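Local coordinates for protein (7,8-dihydro-6-hydroxymethylpterin-pyrophosphokinase) (Haemophilus influenzae, PDB 1CBK) that probably transfers pyrophosphate from ATP to 6-hydroxymethyl-7,8-dihydropterin, a step in folate biosynthesis, at residues 14-17 with 18-22; 75-78 with 79-83. All coordinates share one frame; numbering follows the deposited sequence.

Neither contact closes a long loop: each lies within one continuous piece of chain, and together they illustrate how a helix is begun and how it is ended. Following strand 2-10, contact 1 (14-17 with 18-22) forms the first turns of helix 15-27, which packs on the antiparallel sheet. After strands 32-43 and 54-63 the chain enters helix 67-80, and contact 2 (75-78 with 79-83) is its last turn and exit toward strand 95-101. The two follow in series, neither nested nor crossed, with centres about 12 Å apart. They meet where Gln81 packs on Ala21 and Ala22, joining the end of the later helix to the flank of the earlier.

Contact 1: 14-17 with 18-22; sequences TPVE and QLHAA
Val16 turns CG1 anti to its backbone N (chi1 175°), while His20, one helical turn on, has its ring anti to the carbonyl carbon (chi1 -75°); the methyl and the imidazole therefore run side by side, pointing the same way. This i to i+4 pair belongs to the first turns of helix 15-27, which lies against the antiparallel sheet of the HPPK fold. CG1 of Val16 reaches NE2 of His20 at 3.7 Å and touches the neighbouring CD2 as closely. Both residues also meet Phe40 of strand 32-43, and His20 NE2 is hydrogen-bonded to the terminal carboxylate of Pro160, a bond that ties the imidazole to the end of the chain.

Thr14 occupies the N-cap position, though its side chain makes no capping bond; its carbonyl O receives Gln18 N at 3.0 Å, and three further i to i+4 bonds follow in succession, to Leu19, His20 and Ala21. Beside the first of them the Gln18 chain bends, and its CG rests 3.4 Å from Thr14 O; the amide beyond turns back to give NE2 to Asn13 O. Leu19 is buried against Val55 and Phe40, with CD1 passing Pro15 O at 3.8 Å. On the flank that meets Gln81, CB of Ala21 lies 3.4 Å from Glu17 O.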
ATOM      1  N   THR A  14      -1.092 -25.239   3.242  1.00  5.84           N
ATOM      2  CA  THR A  14       0.221 -25.421   3.841  1.00  7.28           C
ATOM      3  C   THR A  14       1.231 -24.360   3.357  1.00  8.23           C
ATOM      4  O   THR A  14       2.144 -24.652   2.586  1.00  9.08           O
ATOM      5  CB  THR A  14       0.739 -26.879   3.618  1.00  7.46           C
ATOM      6  OG1 THR A  14      -0.331 -27.796   3.879  1.00  8.78           O
ATOM      7  CG2 THR A  14       1.876 -27.197   4.569  1.00  5.63           C
ATOM      8  N   PRO A  15       1.088 -23.116   3.855  1.00  7.85           N
ATOM      9  CA  PRO A  15       1.928 -21.958   3.525  1.00  7.93           C
ATOM     10  C   PRO A  15       3.435 -22.200   3.560  1.00  6.93           C
ATOM     11  O   PRO A  15       4.130 -21.840   2.621  1.00  9.10           O
ATOM     12  CB  PRO A  15       1.502 -20.912   4.558  1.00  8.91           C
ATOM     13  CG  PRO A  15       0.064 -21.217   4.782  1.00  7.84           C
ATOM     14  CD  PRO A  15       0.030 -22.732   4.817  1.00  9.03           C
ATOM     15  N   VAL A  16       3.935 -22.834   4.616  1.00  8.29           N
ATOM     16  CA  VAL A  16       5.373 -23.113   4.720  1.00  8.03           C
ATOM     17  C   VAL A  16       5.853 -23.981   3.543  1.00 10.24           C
ATOM     18  O   VAL A  16       6.923 -23.734   2.990  1.00 11.01           O
ATOM     19  CB  VAL A  16       5.717 -23.791   6.069  1.00  8.62           C
ATOM     20  CG1 VAL A  16       7.186 -24.183   6.121  1.00 10.38           C
ATOM     21  CG2 VAL A  16       5.382 -22.868   7.232  1.00 11.31           C
ATOM     22  N   GLU A  17       5.062 -24.991   3.165  1.00 10.13           N
ATOM     23  CA  GLU A  17       5.402 -25.854   2.044  1.00  7.72           C
ATOM     24  C   GLU A  17       5.350 -25.076   0.717  1.00  6.28           C
ATOM     25  O   GLU A  17       6.198 -25.274  -0.167  1.00  5.81           O
ATOM     26  CB  GLU A  17       4.460 -27.060   2.016  1.00  9.82           C
ATOM     27  CG  GLU A  17       4.770 -28.091   0.939  1.00 15.81           C
ATOM     28  CD  GLU A  17       3.819 -29.287   0.988  1.00 22.80           C
ATOM     29  OE1 GLU A  17       2.727 -29.197   0.414  1.00 22.99           O
ATOM     30  OE2 GLU A  17       4.132 -30.307   1.625  1.00 22.25           O
ATOM     31  N   GLN A  18       4.345 -24.223   0.551  1.00  3.91           N
ATOM     32  CA  GLN A  18       4.236 -23.392  -0.648  1.00  5.84           C
ATOM     33  C   GLN A  18       5.505 -22.514  -0.825  1.00  5.42           C
ATOM     34  O   GLN A  18       6.029 -22.367  -1.930  1.00  6.67           O
ATOM     35  CB  GLN A  18       3.005 -22.478  -0.555  1.00  6.97           C
ATOM     36  CG  GLN A  18       1.682 -23.220  -0.472  1.00  6.43           C
ATOM     37  CD  GLN A  18       1.181 -23.714  -1.816  1.00 10.89           C
ATOM     38  OE1 GLN A  18       1.688 -23.330  -2.870  1.00  9.94           O
ATOM     39  NE2 GLN A  18       0.139 -24.555  -1.784  1.00  8.87           N
ATOM     40  N   LEU A  19       5.976 -21.921   0.264  1.00  6.65           N
ATOM     41  CA  LEU A  19       7.180 -21.078   0.235  1.00  7.47           C
ATOM     42  C   LEU A  19       8.422 -21.910  -0.081  1.00  8.36           C
ATOM     43  O   LEU A  19       9.238 -21.495  -0.902  1.00  9.32           O
ATOM     44  CB  LEU A  19       7.350 -20.300   1.550  1.00  3.78           C
ATOM     45  CG  LEU A  19       6.831 -18.850   1.539  1.00  7.29           C
ATOM     46  CD1 LEU A  19       5.448 -18.718   0.953  1.00  3.12           C
ATOM     47  CD2 LEU A  19       6.888 -18.273   2.921  1.00  3.23           C
ATOM     48  N   HIS A  20       8.554 -23.089   0.531  1.00  8.67           N
ATOM     49  CA  HIS A  20       9.717 -23.948   0.236  1.00  9.28           C
ATOM     50  C   HIS A  20       9.696 -24.372  -1.234  1.00  8.83           C
ATOM     51  O   HIS A  20      10.721 -24.327  -1.922  1.00  9.21           O
ATOM     52  CB  HIS A  20       9.761 -25.194   1.128  1.00  8.78           C
ATOM     53  CG  HIS A  20      10.196 -24.919   2.535  1.00 10.47           C
ATOM     54  ND1 HIS A  20      11.288 -24.141   2.835  1.00 16.48           N
ATOM     55  CD2 HIS A  20       9.707 -25.359   3.718  1.00 13.53           C
ATOM     56  CE1 HIS A  20      11.461 -24.112   4.150  1.00 17.60           C
ATOM     57  NE2 HIS A  20      10.513 -24.844   4.705  1.00 14.08           N
ATOM     58  N   ALA A  21       8.523 -24.726  -1.743  1.00  8.85           N
ATOM     59  CA  ALA A  21       8.448 -25.127  -3.140  1.00  9.77           C
ATOM     60  C   ALA A  21       8.793 -23.960  -4.060  1.00 10.80           C
ATOM     61  O   ALA A  21       9.477 -24.153  -5.066  1.00  9.96           O
ATOM     62  CB  ALA A  21       7.059 -25.678  -3.478  1.00  6.11           C
ATOM     63  N   ALA A  22       8.322 -22.755  -3.730  1.00 10.61           N
ATOM     64  CA  ALA A  22       8.598 -21.586  -4.570  1.00  9.43           C
ATOM     65  C   ALA A  22      10.094 -21.206  -4.563  1.00  8.40           C
ATOM     66  O   ALA A  22      10.653 -20.830  -5.592  1.00  7.09           O
ATOM     67  CB  ALA A  22       7.729 -20.410  -4.148  1.00  6.71           C
TER

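Contact 2: 75-78 with 79-83; sequences QRIE and NEQGR
The guanidinium of Arg76 has Glu80 OE1 over one face, and the planes of guanidinium and carboxylate stand 68° apart, so the two groups meet at a steep tilt. Their salt bridge is long, 3.4 Å from Arg76 NE to Glu80 OE2, and the stronger partner of Arg76 is Glu73, a turn earlier, whose OE1 forms a salt bridge with NH1. This pair flanks the last turn of helix 67-80, which ends in a Schellman motif. An extended Arg76 chain, with CG anti to the backbone N, carries its guanidinium across the end of the Glu80 side chain, and OE2 also lies 3.7 Å from Arg76 CG.

A different carboxylate-guanidinium pair spans the helix exit. Glu78 and Arg83 run side by side, their planes only 30° apart. Glu78 OE2 stands 4.1 Å from Arg83 NE but well out of the guanidinium plane, so they share only the attraction of opposite charges. Each is held elsewhere: Glu78 OE2 accepts a hydrogen bond from Leu96 N, and Arg83 NH2 makes a salt bridge with Asp95, one of the residues lining the pterin pocket. Arg83 CD is the atom that touches, 3.9 Å from the carboxylate carbon CD of Glu78 and 4.0 Å from its CB.

In the backbone, regular bonds from Asn79 N to Gln75 O and from Glu80 N to Arg76 O give way to a weak one from Gln81 N to Ile77 O. Gly82, at positive phi, is the C-prime residue, its N hydrogen-bonded to Asn79 O. The 6→1 hydrogen bond of the motif comes from Arg83 N, which reaches Glu78 O at 2.9 Å, with the donor tilted 26° from the carbonyl plane.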
ATOM      1  N   GLN A  75       5.762 -15.818 -12.654  1.00 11.15           N
ATOM      2  CA  GLN A  75       4.365 -16.121 -12.955  1.00 11.15           C
ATOM      3  C   GLN A  75       4.233 -17.593 -13.373  1.00 11.92           C
ATOM      4  O   GLN A  75       3.245 -18.249 -13.044  1.00 10.23           O
ATOM      5  CB  GLN A  75       3.811 -15.170 -14.025  1.00  9.90           C
ATOM      6  CG  GLN A  75       3.779 -13.715 -13.549  1.00 13.03           C
ATOM      7  CD  GLN A  75       3.184 -12.752 -14.559  1.00 13.56           C
ATOM      8  OE1 GLN A  75       2.430 -11.854 -14.197  1.00 20.02           O
ATOM      9  NE2 GLN A  75       3.523 -12.921 -15.814  1.00 10.83           N
ATOM     10  N   ARG A  76       5.244 -18.098 -14.078  1.00 12.65           N
ATOM     11  CA  ARG A  76       5.265 -19.505 -14.504  1.00 15.08           C
ATOM     12  C   ARG A  76       5.336 -20.397 -13.269  1.00 14.89           C
ATOM     13  O   ARG A  76       4.625 -21.402 -13.189  1.00 13.31           O
ATOM     14  CB  ARG A  76       6.459 -19.762 -15.404  1.00 16.96           C
ATOM     15  CG  ARG A  76       6.589 -21.180 -15.919  1.00 29.26           C
ATOM     16  CD  ARG A  76       7.728 -21.252 -16.914  1.00 37.84           C
ATOM     17  NE  ARG A  76       8.197 -22.615 -17.131  1.00 57.80           N
ATOM     18  CZ  ARG A  76       9.397 -23.067 -16.761  1.00 67.03           C
ATOM     19  NH1 ARG A  76      10.256 -22.261 -16.147  1.00 68.76           N
ATOM     20  NH2 ARG A  76       9.744 -24.329 -17.007  1.00 69.08           N
ATOM     21  N   ILE A  77       6.164 -20.008 -12.295  1.00 13.99           N
ATOM     22  CA  ILE A  77       6.291 -20.767 -11.066  1.00 12.47           C
ATOM     23  C   ILE A  77       4.954 -20.773 -10.321  1.00 14.64           C
ATOM     24  O   ILE A  77       4.537 -21.814  -9.820  1.00 14.99           O
ATOM     25  CB  ILE A  77       7.431 -20.220 -10.168  1.00 15.93           C
ATOM     26  CG1 ILE A  77       8.786 -20.583 -10.777  1.00 12.86           C
ATOM     27  CG2 ILE A  77       7.301 -20.759  -8.718  1.00 13.59           C
ATOM     28  CD1 ILE A  77       9.970 -19.819 -10.174  1.00 10.81           C
ATOM     29  N   GLU A  78       4.288 -19.622 -10.225  1.00 12.30           N
ATOM     30  CA  GLU A  78       2.983 -19.549  -9.549  1.00 12.79           C
ATOM     31  C   GLU A  78       1.963 -20.460 -10.271  1.00 12.73           C
ATOM     32  O   GLU A  78       1.206 -21.199  -9.632  1.00 11.98           O
ATOM     33  CB  GLU A  78       2.452 -18.105  -9.540  1.00 11.53           C
ATOM     34  CG  GLU A  78       3.238 -17.119  -8.686  1.00 12.76           C
ATOM     35  CD  GLU A  78       2.664 -15.707  -8.756  1.00  9.48           C
ATOM     36  OE1 GLU A  78       2.242 -15.268  -9.834  1.00 11.54           O
ATOM     37  OE2 GLU A  78       2.645 -15.030  -7.720  1.00 11.51           O
ATOM     38  N   ASN A  79       1.984 -20.437 -11.605  1.00 13.31           N
ATOM     39  CA  ASN A  79       1.063 -21.250 -12.401  1.00 15.65           C
ATOM     40  C   ASN A  79       1.300 -22.755 -12.242  1.00 16.28           C
ATOM     41  O   ASN A  79       0.369 -23.525 -11.989  1.00 16.89           O
ATOM     42  CB  ASN A  79       1.134 -20.849 -13.870  1.00 14.84           C
ATOM     43  CG  ASN A  79       0.453 -19.512 -14.143  1.00 23.16           C
ATOM     44  OD1 ASN A  79      -0.580 -19.203 -13.546  1.00 31.72           O
ATOM     45  ND2 ASN A  79       1.020 -18.720 -15.058  1.00 23.45           N
ATOM     46  N   GLU A  80       2.558 -23.163 -12.329  1.00 16.78           N
ATOM     47  CA  GLU A  80       2.916 -24.574 -12.204  1.00 17.11           C
ATOM     48  C   GLU A  80       2.764 -25.071 -10.761  1.00 16.96           C
ATOM     49  O   GLU A  80       2.676 -26.280 -10.514  1.00 17.11           O
ATOM     50  CB  GLU A  80       4.328 -24.806 -12.764  1.00 17.33           C
ATOM     51  CG  GLU A  80       4.456 -24.386 -14.248  1.00 15.79           C
ATOM     52  CD  GLU A  80       5.756 -24.831 -14.908  1.00 19.54           C
ATOM     53  OE1 GLU A  80       6.709 -25.170 -14.191  1.00 16.11           O
ATOM     54  OE2 GLU A  80       5.826 -24.836 -16.158  1.00 21.64           O
ATOM     55  N   GLN A  81       2.688 -24.136  -9.810  1.00 14.13           N
ATOM     56  CA  GLN A  81       2.498 -24.494  -8.415  1.00 11.41           C
ATOM     57  C   GLN A  81       0.992 -24.451  -8.099  1.00 11.48           C
ATOM     58  O   GLN A  81       0.566 -24.595  -6.950  1.00 13.45           O
ATOM     59  CB  GLN A  81       3.307 -23.563  -7.483  1.00 12.89           C
ATOM     60  CG  GLN A  81       3.473 -24.155  -6.093  1.00 11.49           C
ATOM     61  CD  GLN A  81       4.515 -23.466  -5.241  1.00 16.86           C
ATOM     62  OE1 GLN A  81       4.257 -23.120  -4.085  1.00 13.66           O
ATOM     63  NE2 GLN A  81       5.716 -23.316  -5.777  1.00  8.86           N
ATOM     64  N   GLY A  82       0.185 -24.267  -9.138  1.00 11.80           N
ATOM     65  CA  GLY A  82      -1.265 -24.216  -8.973  1.00 12.12           C
ATOM     66  C   GLY A  82      -1.811 -23.075  -8.122  1.00 13.31           C
ATOM     67  O   GLY A  82      -2.733 -23.288  -7.336  1.00 13.74           O
ATOM     68  N   ARG A  83      -1.304 -21.855  -8.310  1.00 14.35           N
ATOM     69  CA  ARG A  83      -1.771 -20.699  -7.518  1.00 14.06           C
ATOM     70  C   ARG A  83      -3.276 -20.466  -7.563  1.00 13.38           C
ATOM     71  O   ARG A  83      -3.857 -20.293  -8.621  1.00 15.51           O
ATOM     72  CB  ARG A  83      -1.042 -19.400  -7.919  1.00 15.63           C
ATOM     73  CG  ARG A  83      -1.584 -18.146  -7.220  1.00  7.63           C
ATOM     74  CD  ARG A  83      -0.830 -16.868  -7.630  1.00 14.77           C
ATOM     75  NE  ARG A  83      -1.281 -15.694  -6.867  1.00 15.22           N
ATOM     76  CZ  ARG A  83      -2.334 -14.945  -7.194  1.00 18.55           C
ATOM     77  NH1 ARG A  83      -3.045 -15.215  -8.284  1.00 15.27           N
ATOM     78  NH2 ARG A  83      -2.677 -13.913  -6.439  1.00 16.79           N
TER